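Local coordinates for phosphotyrosine protein phosphatase (Vibrio cholerae serotype O1, PDB 5Z3M), which probably acts as a low molecular weight protein tyrosine phosphatase, hydrolysing phosphotyrosine in protein substrates through a cysteine nucleophile, at residues 24-29 with 146-151; 121-126 with 138-143. All blocks are in the same frame, centred on the assembly; numbering follows the deposited sequence.

Interaction 1 of 2, residues 24-29 with 146-151; sequences IILRDK and VALVDS
Leu26 and Lys29 of helix 18-32 meet Val146, Leu148 and Val149 of helix 131-155 in a largely apolar helix-helix contact. It belongs to the alpha/beta fold of the low molecular weight phosphatases, in which helices flank a four-stranded parallel sheet of order 2-1-3-4. Helix 18-32 starts at Arg18, at the end of the phosphate-binding P-loop signature that begins with Cys12, so this contact lies further along the helix, away from the predicted catalytic residues. The two segments run in roughly the same direction, crossing at -39° with axes 10.1 Å apart. No hydrogen bond spans that gap, and side chains fill it.

Val149 is the hub. With CG1 anti to the backbone N (chi1 -176°), its CG2 meets both Leu26 and Lys29. Leu26 CD2 is 4.1 Å from Val149 CG2, the two side chains sliding past each other in opposite directions. The same leucine methyl reaches Leu148 CD1 at 4.3 Å. Leucine suits this buried place because its long branch spans between helices; it also touches Val39 of strand 38-43, which ties the helix to the sheet, and Trp152, on the next turn of the partner helix. Leu148 extends the apolar layer by packing on Phe112.

Lys29 is a main carrier of the contact, its CB directed at the partner helix and its methylenes covering the two valines, with Val146 at the margin. Its CB rests 4.0 Å from Val149 CG2. A bend at chi2 then carries the chain obliquely across Val146, and the amine reaches on toward Glu142 in a long, weak ion pair. Along the way, Lys29 CD comes 3.9 Å from Val146 CG1.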
ATOM      1  N   ILE A  24       7.650   1.437   5.589  1.00 26.19           N
ATOM      2  CA  ILE A  24       7.825   1.771   4.180  1.00 35.46           C
ATOM      3  C   ILE A  24       9.285   2.113   3.886  1.00 27.40           C
ATOM      4  O   ILE A  24       9.871   1.595   2.931  1.00 27.90           O
ATOM      5  CB  ILE A  24       6.919   2.942   3.756  1.00 42.45           C
ATOM      6  CG1 ILE A  24       5.458   2.483   3.693  1.00 27.30           C
ATOM      7  CG2 ILE A  24       7.350   3.485   2.404  1.00 33.73           C
ATOM      8  CD1 ILE A  24       4.475   3.505   4.219  1.00 27.27           C
ATOM      9  N   ILE A  25       9.871   2.975   4.712  1.00 27.24           N
ATOM     10  CA  ILE A  25      11.285   3.310   4.576  1.00 27.65           C
ATOM     11  C   ILE A  25      12.139   2.047   4.676  1.00 33.04           C
ATOM     12  O   ILE A  25      13.083   1.876   3.915  1.00 28.04           O
ATOM     13  CB  ILE A  25      11.740   4.332   5.639  1.00 27.46           C
ATOM     14  CG1 ILE A  25      11.015   5.663   5.449  1.00 35.14           C
ATOM     15  CG2 ILE A  25      13.231   4.569   5.544  1.00 30.37           C
ATOM     16  CD1 ILE A  25      11.330   6.690   6.519  1.00 28.32           C
ATOM     17  N   LEU A  26      11.790   1.151   5.597  1.00 37.01           N
ATOM     18  CA  LEU A  26      12.540  -0.093   5.761  1.00 30.65           C
ATOM     19  C   LEU A  26      12.480  -0.988   4.526  1.00 39.18           C
ATOM     20  O   LEU A  26      13.485  -1.587   4.147  1.00 44.21           O
ATOM     21  CB  LEU A  26      12.037  -0.868   6.981  1.00 42.70           C
ATOM     22  CG  LEU A  26      12.670  -0.488   8.322  1.00 40.51           C
ATOM     23  CD1 LEU A  26      11.868  -1.067   9.475  1.00 24.41           C
ATOM     24  CD2 LEU A  26      14.117  -0.953   8.386  1.00 43.57           C
ATOM     25  N   ARG A  27      11.313  -1.079   3.894  1.00 45.41           N
ATOM     26  CA  ARG A  27      11.146  -1.982   2.759  1.00 43.91           C
ATOM     27  C   ARG A  27      11.941  -1.515   1.543  1.00 44.36           C
ATOM     28  O   ARG A  27      12.502  -2.332   0.814  1.00 46.39           O
ATOM     29  CB  ARG A  27       9.669  -2.128   2.388  1.00 46.53           C
ATOM     30  CG  ARG A  27       9.326  -3.483   1.779  1.00 44.07           C
ATOM     31  CD  ARG A  27       7.910  -3.515   1.228  1.00 40.93           C
ATOM     32  NE  ARG A  27       6.991  -2.718   2.034  1.00 42.90           N
ATOM     33  CZ  ARG A  27       6.387  -3.152   3.134  1.00 40.47           C
ATOM     34  NH1 ARG A  27       6.605  -4.385   3.573  1.00 30.71           N
ATOM     35  NH2 ARG A  27       5.566  -2.351   3.796  1.00 39.73           N
ATOM     36  N   ASP A  28      11.984  -0.203   1.329  1.00 34.22           N
ATOM     37  CA  ASP A  28      12.713   0.369   0.202  1.00 43.69           C
ATOM     38  C   ASP A  28      14.194  -0.005   0.285  1.00 45.53           C
ATOM     39  O   ASP A  28      14.786  -0.453  -0.698  1.00 43.85           O
ATOM     40  CB  ASP A  28      12.532   1.894   0.173  1.00 47.31           C
ATOM     41  CG  ASP A  28      12.774   2.496  -1.205  1.00 57.40           C
ATOM     42  OD1 ASP A  28      11.898   2.351  -2.085  1.00 61.83           O
ATOM     43  OD2 ASP A  28      13.829   3.138  -1.398  1.00 58.15           O
ATOM     44  N   LYS A  29      14.773   0.144   1.471  1.00 60.44           N
ATOM     45  CA  LYS A  29      16.208  -0.061   1.674  1.00 64.02           C
ATOM     46  C   LYS A  29      16.607  -1.532   1.652  1.00 58.95           C
ATOM     47  O   LYS A  29      17.645  -1.894   1.096  1.00 68.18           O
ATOM     48  CB  LYS A  29      16.638   0.582   2.993  1.00 60.92           C
ATOM     49  CG  LYS A  29      15.993   1.932   3.203  1.00 58.91           C
ATOM     50  CD  LYS A  29      16.965   3.011   3.625  1.00 65.93           C
ATOM     51  CE  LYS A  29      16.339   4.371   3.349  1.00 66.65           C
ATOM     52  NZ  LYS A  29      17.132   5.527   3.843  1.00 57.77           N
ATOM     53  N   VAL A 146      18.499   3.100   8.103  1.00 45.45           N
ATOM     54  CA  VAL A 146      19.737   2.709   7.429  1.00 33.50           C
ATOM     55  C   VAL A 146      20.742   2.072   8.389  1.00 34.48           C
ATOM     56  O   VAL A 146      21.546   1.242   7.975  1.00 53.91           O
ATOM     57  CB  VAL A 146      20.421   3.915   6.706  1.00 39.57           C
ATOM     58  CG1 VAL A 146      19.385   4.827   6.088  1.00 27.19           C
ATOM     59  CG2 VAL A 146      21.328   4.699   7.647  1.00 29.34           C
ATOM     60  N   ALA A 147      20.692   2.450   9.664  1.00 28.66           N
ATOM     61  CA  ALA A 147      21.574   1.853  10.660  1.00 32.95           C
ATOM     62  C   ALA A 147      21.243   0.376  10.813  1.00 35.36           C
ATOM     63  O   ALA A 147      22.131  -0.476  10.822  1.00 41.73           O
ATOM     64  CB  ALA A 147      21.447   2.570  11.995  1.00 29.02           C
ATOM     65  N   LEU A 148      19.952   0.090  10.931  1.00 30.11           N
ATOM     66  CA  LEU A 148      19.454  -1.273  11.041  1.00 31.03           C
ATOM     67  C   LEU A 148      19.807  -2.119   9.819  1.00 34.12           C
ATOM     68  O   LEU A 148      20.323  -3.230   9.956  1.00 34.91           O
ATOM     69  CB  LEU A 148      17.940  -1.262  11.234  1.00 30.28           C
ATOM     70  CG  LEU A 148      17.389  -0.596  12.490  1.00 44.28           C
ATOM     71  CD1 LEU A 148      15.934  -0.279  12.275  1.00 32.99           C
ATOM     72  CD2 LEU A 148      17.566  -1.491  13.709  1.00 34.60           C
ATOM     73  N   VAL A 149      19.520  -1.595   8.629  1.00 31.51           N
ATOM     74  CA  VAL A 149      19.762  -2.325   7.390  1.00 32.56           C
ATOM     75  C   VAL A 149      21.260  -2.563   7.185  1.00 39.13           C
ATOM     76  O   VAL A 149      21.662  -3.594   6.645  1.00 45.59           O
ATOM     77  CB  VAL A 149      19.167  -1.576   6.171  1.00 31.88           C
ATOM     78  CG1 VAL A 149      19.327  -2.396   4.891  1.00 39.03           C
ATOM     79  CG2 VAL A 149      17.698  -1.240   6.416  1.00 43.96           C
ATOM     80  N   ASP A 150      22.084  -1.620   7.633  1.00 49.02           N
ATOM     81  CA  ASP A 150      23.534  -1.810   7.611  1.00 52.66           C
ATOM     82  C   ASP A 150      23.976  -2.767   8.724  1.00 50.32           C
ATOM     83  O   ASP A 150      24.874  -3.585   8.525  1.00 54.81           O
ATOM     84  CB  ASP A 150      24.265  -0.465   7.736  1.00 55.54           C
ATOM     85  CG  ASP A 150      24.251   0.337   6.442  1.00 57.22           C
ATOM     86  OD1 ASP A 150      24.617  -0.219   5.387  1.00 52.72           O
ATOM     87  OD2 ASP A 150      23.874   1.526   6.482  1.00 66.10           O
ATOM     88  N   SER A 151      23.347  -2.662   9.891  1.00 46.94           N
ATOM     89  CA  SER A 151      23.589  -3.604  10.986  1.00 58.51           C
ATOM     90  C   SER A 151      23.302  -5.047  10.553  1.00 59.20           C
ATOM     91  O   SER A 151      24.181  -5.907  10.618  1.00 53.02           O
ATOM     92  CB  SER A 151      22.738  -3.234  12.203  1.00 59.16           C
ATOM     93  OG  SER A 151      22.741  -4.263  13.172  1.00 68.71           O
TER

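Interaction 2 of 2, residues 121-126 with 138-143; sequences KEVPDP and ALLIES
Val123 and Pro124, on the loop that carries the predicted proton donor Asp125, pack on Leu140 and Ile141 of helix 131-155. This is the Asp-Pro loop of the low molecular weight phosphatase fold, which joins strand 109-111 to the last long helix and borders the active site.

No hydrogen bond crosses, and the contact is mainly apolar. Val123 divides its two methyls between two partners: with CG1 anti to the backbone N (chi1 174°), CG1 approaches Ile141 CD1 at 3.8 Å while CG2 lies 4.0 Å from Leu140 CD2. Its branch crosses Ile141 at about a right angle but slides past Leu140 in the opposite direction. A beta-branched residue fits here, offering two methyls close to an extended backbone. The methyl end of Leu140 also meets the proline ring at its CD atom, Leu140 CD2 to Pro124 CD being 3.6 Å. Ile141 continues inward to Ala22 and Ile25 of helix 18-32. One methyl-carbonyl contact stands apart from these, Leu140 CD2 lying 3.8 Å from Glu122 O.

Polar interactions hold each partner separately. Val123 is bonded through its backbone to Met89, and the carboxylate of Glu122 accepts the backbone N-H of Arg91, anchoring the loop just before Asp125. The Asp125 carboxylate forms a salt bridge with Arg18, whose side chain also touches Val123; the apolar contact therefore adjoins the predicted catalytic pair. Within the helix, the Ser143 hydroxyl donates to the preceding turn: Ser143 OG lies 2.6 Å from Leu140 O and stands 28° out of the carbonyl plane of Leu140.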
ATOM      1  N   LYS A 121      16.919   8.413  20.953  1.00 36.26           N
ATOM      2  CA  LYS A 121      16.684   7.029  21.348  1.00 47.05           C
ATOM      3  C   LYS A 121      15.220   6.676  21.115  1.00 38.50           C
ATOM      4  O   LYS A 121      14.875   5.534  20.803  1.00 34.48           O
ATOM      5  CB  LYS A 121      17.068   6.820  22.815  1.00 36.52           C
ATOM      6  CG  LYS A 121      18.561   6.856  23.067  1.00 37.75           C
ATOM      7  CD  LYS A 121      19.226   5.625  22.480  1.00 43.03           C
ATOM      8  CE  LYS A 121      20.699   5.861  22.190  1.00 49.24           C
ATOM      9  NZ  LYS A 121      21.346   4.618  21.685  1.00 53.08           N
ATOM     10  N   GLU A 122      14.366   7.681  21.287  1.00 34.72           N
ATOM     11  CA  GLU A 122      12.955   7.575  20.948  1.00 46.53           C
ATOM     12  C   GLU A 122      12.628   8.384  19.694  1.00 35.37           C
ATOM     13  O   GLU A 122      13.304   9.359  19.363  1.00 45.38           O
ATOM     14  CB  GLU A 122      12.063   8.066  22.095  1.00 55.61           C
ATOM     15  CG  GLU A 122      11.935   7.136  23.296  1.00 34.19           C
ATOM     16  CD  GLU A 122      11.190   7.791  24.443  1.00 34.53           C
ATOM     17  OE1 GLU A 122      11.855   8.310  25.361  1.00 49.49           O
ATOM     18  OE2 GLU A 122       9.942   7.790  24.427  1.00 34.28           O
ATOM     19  N   VAL A 123      11.565   7.969  19.018  1.00 33.59           N
ATOM     20  CA  VAL A 123      10.950   8.761  17.968  1.00 33.69           C
ATOM     21  C   VAL A 123       9.698   9.397  18.548  1.00 33.76           C
ATOM     22  O   VAL A 123       8.758   8.694  18.903  1.00 47.29           O
ATOM     23  CB  VAL A 123      10.614   7.908  16.741  1.00 36.91           C
ATOM     24  CG1 VAL A 123       9.836   8.721  15.720  1.00 42.50           C
ATOM     25  CG2 VAL A 123      11.879   7.356  16.121  1.00 33.67           C
ATOM     26  N   PRO A 124       9.686  10.738  18.646  1.00 34.24           N
ATOM     27  CA  PRO A 124       8.576  11.477  19.262  1.00 34.56           C
ATOM     28  C   PRO A 124       7.263  11.217  18.526  1.00 63.34           C
ATOM     29  O   PRO A 124       7.270  10.469  17.555  1.00 67.62           O
ATOM     30  CB  PRO A 124       9.000  12.945  19.129  1.00 35.98           C
ATOM     31  CG  PRO A 124      10.474  12.902  18.865  1.00 40.32           C
ATOM     32  CD  PRO A 124      10.718  11.645  18.115  1.00 37.32           C
ATOM     33  N   ASP A 125       6.170  11.833  18.971  1.00 55.88           N
ATOM     34  CA  ASP A 125       4.831  11.519  18.475  1.00 45.73           C
ATOM     35  C   ASP A 125       4.254  12.588  17.532  1.00 36.18           C
ATOM     36  O   ASP A 125       3.730  13.606  17.985  1.00 36.90           O
ATOM     37  CB  ASP A 125       3.896  11.307  19.673  1.00 42.83           C
ATOM     38  CG  ASP A 125       2.542  10.730  19.280  1.00 46.82           C
ATOM     39  OD1 ASP A 125       2.441  10.041  18.239  1.00 51.53           O
ATOM     40  OD2 ASP A 125       1.576  10.959  20.035  1.00 48.31           O
ATOM     41  N   PRO A 126       4.339  12.343  16.212  1.00 39.45           N
ATOM     42  CA  PRO A 126       3.855  13.245  15.158  1.00 37.17           C
ATOM     43  C   PRO A 126       2.337  13.457  15.093  1.00 38.14           C
ATOM     44  O   PRO A 126       1.931  14.404  14.420  1.00 55.10           O
ATOM     45  CB  PRO A 126       4.342  12.563  13.865  1.00 38.17           C
ATOM     46  CG  PRO A 126       4.649  11.146  14.248  1.00 36.11           C
ATOM     47  CD  PRO A 126       5.130  11.233  15.656  1.00 38.90           C
ATOM     48  N   ALA A 138      10.266  11.941   9.579  1.00 23.59           N
ATOM     49  CA  ALA A 138      10.605  11.030   8.501  1.00 25.54           C
ATOM     50  C   ALA A 138      12.116  10.837   8.416  1.00 23.57           C
ATOM     51  O   ALA A 138      12.583   9.748   8.108  1.00 37.92           O
ATOM     52  CB  ALA A 138      10.053  11.548   7.178  1.00 24.00           C
ATOM     53  N   LEU A 139      12.871  11.894   8.700  1.00 24.53           N
ATOM     54  CA  LEU A 139      14.331  11.831   8.686  1.00 26.96           C
ATOM     55  C   LEU A 139      14.896  11.047   9.870  1.00 31.29           C
ATOM     56  O   LEU A 139      15.809  10.236   9.702  1.00 26.62           O
ATOM     57  CB  LEU A 139      14.917  13.245   8.663  1.00 26.77           C
ATOM     58  CG  LEU A 139      15.062  13.816   7.254  1.00 27.86           C
ATOM     59  CD1 LEU A 139      15.171  15.329   7.259  1.00 29.66           C
ATOM     60  CD2 LEU A 139      16.268  13.199   6.570  1.00 37.38           C
ATOM     61  N   LEU A 140      14.362  11.297  11.063  1.00 23.36           N
ATOM     62  CA  LEU A 140      14.755  10.542  12.251  1.00 26.67           C
ATOM     63  C   LEU A 140      14.539   9.053  12.019  1.00 43.38           C
ATOM     64  O   LEU A 140      15.442   8.239  12.224  1.00 44.16           O
ATOM     65  CB  LEU A 140      13.966  11.010  13.478  1.00 24.88           C
ATOM     66  CG  LEU A 140      14.231  10.263  14.786  1.00 24.12           C
ATOM     67  CD1 LEU A 140      15.730  10.135  15.037  1.00 39.68           C
ATOM     68  CD2 LEU A 140      13.523  10.948  15.953  1.00 24.39           C
ATOM     69  N   ILE A 141      13.339   8.710  11.569  1.00 37.58           N
ATOM     70  CA  ILE A 141      13.017   7.334  11.241  1.00 31.44           C
ATOM     71  C   ILE A 141      13.892   6.834  10.082  1.00 28.14           C
ATOM     72  O   ILE A 141      14.327   5.683  10.082  1.00 30.22           O
ATOM     73  CB  ILE A 141      11.511   7.184  10.909  1.00 31.22           C
ATOM     74  CG1 ILE A 141      10.698   7.198  12.207  1.00 24.06           C
ATOM     75  CG2 ILE A 141      11.247   5.893  10.161  1.00 24.40           C
ATOM     76  CD1 ILE A 141       9.352   7.861  12.096  1.00 23.96           C
ATOM     77  N   GLU A 142      14.181   7.710   9.122  1.00 24.14           N
ATOM     78  CA  GLU A 142      15.030   7.360   7.981  1.00 24.51           C
ATOM     79  C   GLU A 142      16.440   6.986   8.407  1.00 29.34           C
ATOM     80  O   GLU A 142      17.030   6.049   7.875  1.00 41.14           O
ATOM     81  CB  GLU A 142      15.088   8.522   6.981  1.00 34.97           C
ATOM     82  CG  GLU A 142      15.703   8.182   5.631  1.00 29.09           C
ATOM     83  CD  GLU A 142      15.624   9.339   4.656  1.00 44.94           C
ATOM     84  OE1 GLU A 142      14.673  10.142   4.764  1.00 47.40           O
ATOM     85  OE2 GLU A 142      16.514   9.450   3.789  1.00 61.96           O
ATOM     86  N   SER A 143      16.984   7.744   9.352  1.00 25.54           N
ATOM     87  CA  SER A 143      18.330   7.495   9.848  1.00 44.10           C
ATOM     88  C   SER A 143      18.374   6.203  10.647  1.00 25.50           C
ATOM     89  O   SER A 143      19.303   5.409  10.500  1.00 32.29           O
ATOM     90  CB  SER A 143      18.819   8.667  10.704  1.00 56.67           C
ATOM     91  OG  SER A 143      17.976   8.870  11.821  1.00 57.44           O
TER

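Overall arrangement
Helix 131-155 serves both contacts, presenting different turns to different partners. Interaction 1 is the more buried: it joins two regular helices, with the aliphatic chain of a lysine in its middle. Interaction 2 is partly buried and sets an irregular loop against the helix; the loop is also held by backbone and carboxylate bonds made elsewhere, and it lies much nearer the predicted catalytic residues. Neither has a hydrogen bond across its own interface, and both are mainly apolar there. The two meet directly through helix 18-32, where Ile25 CD1 packs 3.7 Å from Ile141 CG2. Hence the long helix connects the helical layer over the sheet to the active-site rim.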